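Local atomic coordinates of Lactamase_B domain-containing protein (Pontibacter korlensis, PDB entry 6XFR), a protein that probably hydrolyses beta-lactam antibiotics to substituted beta-amino acids, as a zinc-dependent, monomeric class B1 metallo-beta-lactamase. Residues B[20-31]-B[46-55]. Sequence-based numbering, arbitrary orientation.
Sequences HTSYKTYHGTVV and LIDTGWGKEP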
ATOM      1  N   HIS B  20      -8.848   3.988  -6.273  1.00 29.06           N
ATOM      2  CA  HIS B  20     -10.059   4.594  -5.757  1.00 30.02           C
ATOM      3  C   HIS B  20     -10.708   3.613  -4.795  1.00 30.36           C
ATOM      4  O   HIS B  20     -10.659   2.391  -5.016  1.00 28.62           O
ATOM      5  CB  HIS B  20     -11.028   5.012  -6.884  1.00 32.54           C
ATOM      6  CG  HIS B  20     -11.518   3.896  -7.771  1.00 35.37           C
ATOM      7  ND1 HIS B  20     -12.611   3.112  -7.453  1.00 25.16           N
ATOM      8  CD2 HIS B  20     -11.105   3.484  -8.998  1.00 29.71           C
ATOM      9  CE1 HIS B  20     -12.815   2.235  -8.422  1.00 24.84           C
ATOM     10  NE2 HIS B  20     -11.920   2.438  -9.373  1.00 23.30           N
ATOM     11  N   THR B  21     -11.256   4.146  -3.694  1.00 27.51           N
ATOM     12  CA  THR B  21     -11.856   3.317  -2.652  1.00 29.37           C
ATOM     13  C   THR B  21     -13.239   3.865  -2.361  1.00 32.71           C
ATOM     14  O   THR B  21     -13.392   5.039  -2.012  1.00 34.97           O
ATOM     15  CB  THR B  21     -11.016   3.234  -1.361  1.00 30.48           C
ATOM     16  OG1 THR B  21      -9.757   2.615  -1.641  1.00 28.13           O
ATOM     17  CG2 THR B  21     -11.725   2.365  -0.322  1.00 32.96           C
ATOM     18  N   SER B  22     -14.239   3.011  -2.543  1.00 44.85           N
ATOM     19  CA  SER B  22     -15.630   3.280  -2.213  1.00 46.43           C
ATOM     20  C   SER B  22     -15.920   2.701  -0.836  1.00 41.64           C
ATOM     21  O   SER B  22     -15.340   1.691  -0.429  1.00 38.96           O
ATOM     22  CB  SER B  22     -16.565   2.633  -3.254  1.00 43.06           C
ATOM     23  OG  SER B  22     -16.685   3.366  -4.462  1.00 38.71           O
ATOM     24  N   TYR B  23     -16.841   3.322  -0.122  1.00 46.51           N
ATOM     25  CA  TYR B  23     -17.168   2.808   1.195  1.00 51.74           C
ATOM     26  C   TYR B  23     -18.648   2.483   1.262  1.00 59.45           C
ATOM     27  O   TYR B  23     -19.472   3.079   0.562  1.00 61.40           O
ATOM     28  CB  TYR B  23     -16.756   3.792   2.322  1.00 55.21           C
ATOM     29  CG  TYR B  23     -15.260   4.055   2.360  1.00 53.94           C
ATOM     30  CD1 TYR B  23     -14.736   5.253   1.886  1.00 58.25           C
ATOM     31  CD2 TYR B  23     -14.371   3.090   2.816  1.00 50.87           C
ATOM     32  CE1 TYR B  23     -13.369   5.496   1.882  1.00 57.44           C
ATOM     33  CE2 TYR B  23     -12.999   3.319   2.813  1.00 51.20           C
ATOM     34  CZ  TYR B  23     -12.500   4.529   2.346  1.00 55.61           C
ATOM     35  OH  TYR B  23     -11.138   4.779   2.358  1.00 54.31           O
ATOM     36  N   LYS B  24     -18.954   1.515   2.114  1.00 66.42           N
ATOM     37  CA  LYS B  24     -20.303   1.151   2.497  1.00 68.71           C
ATOM     38  C   LYS B  24     -20.201   0.541   3.876  1.00 72.37           C
ATOM     39  O   LYS B  24     -19.349  -0.318   4.105  1.00 71.94           O
ATOM     40  CB  LYS B  24     -20.904   0.130   1.541  1.00 71.13           C
ATOM     41  CG  LYS B  24     -21.270   0.693   0.224  1.00 72.09           C
ATOM     42  CD  LYS B  24     -22.525   0.053  -0.289  1.00 70.67           C
ATOM     43  CE  LYS B  24     -22.829   0.646  -1.633  1.00 73.49           C
ATOM     44  NZ  LYS B  24     -22.015   1.886  -1.840  1.00 71.94           N
ATOM     45  N   THR B  25     -21.107   0.913   4.765  1.00 81.54           N
ATOM     46  CA  THR B  25     -21.132   0.290   6.079  1.00 88.72           C
ATOM     47  C   THR B  25     -22.106  -0.879   6.028  1.00 95.70           C
ATOM     48  O   THR B  25     -23.248  -0.728   5.574  1.00 93.33           O
ATOM     49  CB  THR B  25     -21.497   1.307   7.174  1.00 91.54           C
ATOM     50  OG1 THR B  25     -21.322   0.707   8.466  1.00 94.03           O
ATOM     51  CG2 THR B  25     -22.929   1.815   7.036  1.00 99.28           C
ATOM     52  N   TYR B  26     -21.635  -2.047   6.464  1.00104.62           N
ATOM     53  CA  TYR B  26     -22.370  -3.305   6.368  1.00115.73           C
ATOM     54  C   TYR B  26     -22.513  -3.877   7.769  1.00124.39           C
ATOM     55  O   TYR B  26     -21.539  -4.388   8.335  1.00121.30           O
ATOM     56  CB  TYR B  26     -21.648  -4.317   5.481  1.00112.14           C
ATOM     57  CG  TYR B  26     -22.115  -4.379   4.058  1.00112.90           C
ATOM     58  CD1 TYR B  26     -22.237  -3.228   3.293  1.00114.16           C
ATOM     59  CD2 TYR B  26     -22.404  -5.597   3.469  1.00114.78           C
ATOM     60  CE1 TYR B  26     -22.648  -3.288   1.989  1.00117.57           C
ATOM     61  CE2 TYR B  26     -22.814  -5.669   2.167  1.00118.66           C
ATOM     62  CZ  TYR B  26     -22.938  -4.512   1.429  1.00121.05           C
ATOM     63  OH  TYR B  26     -23.360  -4.581   0.121  1.00123.34           O
ATOM     64  N   HIS B  27     -23.720  -3.788   8.331  1.00132.37           N
ATOM     65  CA  HIS B  27     -23.962  -4.372   9.640  1.00138.90           C
ATOM     66  C   HIS B  27     -23.102  -3.606  10.627  1.00133.58           C
ATOM     67  O   HIS B  27     -23.348  -2.443  10.941  1.00136.78           O
ATOM     68  CB  HIS B  27     -23.649  -5.869   9.635  1.00143.23           C
ATOM     69  CG  HIS B  27     -23.966  -6.551   8.337  1.00145.32           C
ATOM     70  ND1 HIS B  27     -25.080  -6.239   7.588  1.00148.56           N
ATOM     71  CD2 HIS B  27     -23.284  -7.482   7.626  1.00142.14           C
ATOM     72  CE1 HIS B  27     -25.086  -6.968   6.486  1.00145.79           C
ATOM     73  NE2 HIS B  27     -24.006  -7.730   6.482  1.00141.37           N
ATOM     74  N   GLY B  28     -22.045  -4.281  11.122  1.00126.38           N
ATOM     75  CA  GLY B  28     -20.995  -3.629  11.868  1.00127.13           C
ATOM     76  C   GLY B  28     -19.769  -3.467  10.991  1.00122.20           C
ATOM     77  O   GLY B  28     -19.342  -4.409  10.312  1.00121.89           O
ATOM     78  N   THR B  29     -19.228  -2.245  10.978  1.00118.34           N
ATOM     79  CA  THR B  29     -17.985  -1.907  10.284  1.00108.66           C
ATOM     80  C   THR B  29     -18.169  -1.479   8.832  1.00 90.66           C
ATOM     81  O   THR B  29     -19.076  -1.938   8.126  1.00 84.47           O
ATOM     82  CB  THR B  29     -16.982  -3.074  10.337  1.00111.02           C
ATOM     83  OG1 THR B  29     -17.017  -3.665  11.642  1.00120.69           O
ATOM     84  CG2 THR B  29     -15.560  -2.558  10.054  1.00108.08           C
ATOM     85  N   VAL B  30     -17.257  -0.622   8.391  1.00 82.46           N
ATOM     86  CA  VAL B  30     -17.203  -0.076   7.044  1.00 72.90           C
ATOM     87  C   VAL B  30     -16.347  -0.968   6.148  1.00 61.97           C
ATOM     88  O   VAL B  30     -15.253  -1.413   6.521  1.00 62.37           O
ATOM     89  CB  VAL B  30     -16.684   1.374   7.078  1.00 68.95           C
ATOM     90  CG1 VAL B  30     -16.578   1.944   5.677  1.00 66.88           C
ATOM     91  CG2 VAL B  30     -17.607   2.230   7.925  1.00 71.04           C
ATOM     92  N   VAL B  31     -16.850  -1.221   4.952  1.00 55.20           N
ATOM     93  CA  VAL B  31     -16.219  -2.104   3.978  1.00 57.04           C
ATOM     94  C   VAL B  31     -15.740  -1.253   2.810  1.00 52.12           C
ATOM     95  O   VAL B  31     -16.549  -0.561   2.170  1.00 52.71           O
ATOM     96  CB  VAL B  31     -17.195  -3.193   3.504  1.00 54.91           C
ATOM     97  CG1 VAL B  31     -16.637  -3.904   2.306  1.00 54.78           C
ATOM     98  CG2 VAL B  31     -17.454  -4.177   4.620  1.00 60.90           C
ATOM     99  N   LEU B  46     -10.187   3.338 -16.374  1.00 26.15           N
ATOM    100  CA  LEU B  46     -10.931   3.040 -15.167  1.00 28.79           C
ATOM    101  C   LEU B  46     -10.991   1.528 -15.037  1.00 25.82           C
ATOM    102  O   LEU B  46     -11.444   0.845 -15.956  1.00 36.28           O
ATOM    103  CB  LEU B  46     -12.333   3.630 -15.263  1.00 35.75           C
ATOM    104  CG  LEU B  46     -12.964   4.058 -13.973  1.00 33.04           C
ATOM    105  CD1 LEU B  46     -11.897   4.762 -13.161  1.00 25.12           C
ATOM    106  CD2 LEU B  46     -14.085   4.970 -14.343  1.00 31.86           C
ATOM    107  N   ILE B  47     -10.429   1.002 -13.970  1.00 32.17           N
ATOM    108  CA  ILE B  47     -10.564  -0.411 -13.647  1.00 40.66           C
ATOM    109  C   ILE B  47     -11.494  -0.480 -12.446  1.00 43.56           C
ATOM    110  O   ILE B  47     -11.098  -0.127 -11.324  1.00 43.07           O
ATOM    111  CB  ILE B  47      -9.212  -1.090 -13.382  1.00 39.51           C
ATOM    112  CG1 ILE B  47      -8.261  -0.845 -14.555  1.00 30.56           C
ATOM    113  CG2 ILE B  47      -9.409  -2.592 -13.159  1.00 39.34           C
ATOM    114  CD1 ILE B  47      -8.783  -1.312 -15.841  1.00 27.72           C
ATOM    115  N   ASP B  48     -12.722  -0.950 -12.696  1.00 42.09           N
ATOM    116  CA  ASP B  48     -13.826  -0.930 -11.744  1.00 49.20           C
ATOM    117  C   ASP B  48     -14.490   0.438 -11.658  1.00 49.19           C
ATOM    118  O   ASP B  48     -13.829   1.478 -11.771  1.00 48.10           O
ATOM    119  CB  ASP B  48     -13.382  -1.341 -10.345  1.00 51.79           C
ATOM    120  CG  ASP B  48     -13.270  -2.830 -10.202  1.00 68.08           C
ATOM    121  OD1 ASP B  48     -12.858  -3.281  -9.112  1.00 74.29           O
ATOM    122  OD2 ASP B  48     -13.581  -3.544 -11.192  1.00 76.83           O
ATOM    123  N   THR B  49     -15.807   0.426 -11.479  1.00 46.47           N
ATOM    124  CA  THR B  49     -16.567   1.614 -11.161  1.00 47.49           C
ATOM    125  C   THR B  49     -16.554   1.790  -9.651  1.00 45.80           C
ATOM    126  O   THR B  49     -16.106   0.921  -8.909  1.00 49.69           O
ATOM    127  CB  THR B  49     -17.998   1.468 -11.683  1.00 47.80           C
ATOM    128  OG1 THR B  49     -18.593   0.309 -11.069  1.00 44.37           O
ATOM    129  CG2 THR B  49     -18.015   1.307 -13.201  1.00 41.03           C
ATOM    130  N   GLY B  50     -17.099   2.893  -9.176  1.00 44.59           N
ATOM    131  CA  GLY B  50     -17.361   3.000  -7.763  1.00 41.88           C
ATOM    132  C   GLY B  50     -18.342   1.929  -7.320  1.00 44.97           C
ATOM    133  O   GLY B  50     -18.930   1.183  -8.095  1.00 42.57           O
ATOM    134  N   TRP B  51     -18.516   1.860  -6.017  1.00 50.10           N
ATOM    135  CA  TRP B  51     -19.459   0.925  -5.433  1.00 46.73           C
ATOM    136  C   TRP B  51     -20.849   1.552  -5.532  1.00 47.74           C
ATOM    137  O   TRP B  51     -21.477   1.937  -4.546  1.00 51.38           O
ATOM    138  CB  TRP B  51     -19.041   0.645  -4.001  1.00 47.36           C
ATOM    139  CG  TRP B  51     -19.621  -0.532  -3.465  1.00 47.44           C
ATOM    140  CD1 TRP B  51     -20.610  -1.261  -4.017  1.00 47.14           C
ATOM    141  CD2 TRP B  51     -19.277  -1.163  -2.234  1.00 51.64           C
ATOM    142  NE1 TRP B  51     -20.915  -2.321  -3.207  1.00 55.05           N
ATOM    143  CE2 TRP B  51     -20.105  -2.288  -2.104  1.00 51.49           C
ATOM    144  CE3 TRP B  51     -18.343  -0.889  -1.234  1.00 56.16           C
ATOM    145  CZ2 TRP B  51     -20.040  -3.138  -1.009  1.00 52.39           C
ATOM    146  CZ3 TRP B  51     -18.277  -1.730  -0.143  1.00 57.82           C
ATOM    147  CH2 TRP B  51     -19.121  -2.840  -0.039  1.00 57.89           C
ATOM    148  N   GLY B  52     -21.300   1.716  -6.764  1.00 48.64           N
ATOM    149  CA  GLY B  52     -22.592   2.304  -7.048  1.00 54.08           C
ATOM    150  C   GLY B  52     -22.454   3.679  -7.681  1.00 54.59           C
ATOM    151  O   GLY B  52     -21.361   4.221  -7.858  1.00 51.11           O
ATOM    152  N   LYS B  53     -23.617   4.257  -7.958  1.00 37.64           N
ATOM    153  CA  LYS B  53     -23.728   5.520  -8.693  1.00 47.96           C
ATOM    154  C   LYS B  53     -23.027   6.664  -7.971  1.00 57.50           C
ATOM    155  O   LYS B  53     -22.247   7.415  -8.577  1.00 55.82           O
ATOM    156  CB  LYS B  53     -25.208   5.852  -8.913  1.00 48.91           C
ATOM    157  CG  LYS B  53     -25.527   7.200  -9.576  1.00 53.08           C
ATOM    158  CD  LYS B  53     -27.074   7.423  -9.683  1.00 56.60           C
ATOM    159  CE  LYS B  53     -27.810   6.671  -8.539  1.00 63.28           C
ATOM    160  NZ  LYS B  53     -29.286   6.917  -8.369  1.00 71.20           N
ATOM    161  N   GLU B  54     -23.342   6.857  -6.684  1.00 57.40           N
ATOM    162  CA  GLU B  54     -22.839   8.035  -5.987  1.00 63.54           C
ATOM    163  C   GLU B  54     -21.312   8.029  -5.833  1.00 57.90           C
ATOM    164  O   GLU B  54     -20.673   9.061  -6.076  1.00 51.43           O
ATOM    165  CB  GLU B  54     -23.510   8.169  -4.627  1.00 74.36           C
ATOM    166  CG  GLU B  54     -23.115   9.451  -3.944  1.00 91.49           C
ATOM    167  CD  GLU B  54     -23.625  10.663  -4.699  1.00103.10           C
ATOM    168  OE1 GLU B  54     -24.865  10.839  -4.765  1.00105.89           O
ATOM    169  OE2 GLU B  54     -22.786  11.416  -5.249  1.00105.87           O
ATOM    170  N   PRO B  55     -20.685   6.914  -5.438  1.00 50.42           N
ATOM    171  CA  PRO B  55     -19.222   6.860  -5.502  1.00 43.03           C
ATOM    172  C   PRO B  55     -18.685   7.060  -6.907  1.00 41.55           C
ATOM    173  O   PRO B  55     -17.588   7.612  -7.079  1.00 34.35           O
ATOM    174  CB  PRO B  55     -18.906   5.445  -4.994  1.00 43.65           C
ATOM    175  CG  PRO B  55     -20.065   5.050  -4.223  1.00 47.61           C
ATOM    176  CD  PRO B  55     -21.238   5.675  -4.873  1.00 52.19           C
TER
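Ser22 OG accepts a hydrogen bond from Trp51 N, 2.8 Å long and nearly straight (167° at the hydrogen), while CB of Pro55 lies against the same hydroxyl. Two residues along the strand, Lys24 NZ donates to Trp51 O over 2.8 Å, in the carbonyl plane. The backbone of Trp51, centre of an inverse gamma turn, is thus held at both its N-H and its C=O by side chains of strand 17-25. Trp51 turns its CG away from its own N (chi1 -162°), which sends the indole from the level of Ser22 toward the turn between strands 17-25 and 30-40; the lysine chain lies over one face. Lys24 CG makes a CH-pi contact 3.7 Å from the centroid of the six-membered ring of Trp51; bends at chi2 and chi4 bring NZ over the five-membered ring, 4.1 Å from its centroid, a cation-pi interaction. Val31 has its carbonyl at the indole edge, and its CG1 packs on Trp51 CH2 at 3.6 Å. The poorly ordered Tyr26 ring meets the benzo end obliquely, its plane 33° from that of the six-membered ring. The one N-H of His20 NE2 is shared weakly between Ile47 O (3.3 Å) and Asp48 O (3.2 Å), where strand 43-47 runs out; the Asp48 carboxylate pairs with Lys83. The contact ties hairpin 17-25/30-40 to the loop leading from strand 43-47 of the same N-terminal sheet into helix 53-67, within the superfamily's alpha-beta/beta-alpha sandwich. Trp51 lies beside Asp82 and Val31 beside His202, both zinc ligands, so the grip on turn and indole probably helps fix the tryptophan beside the metal site.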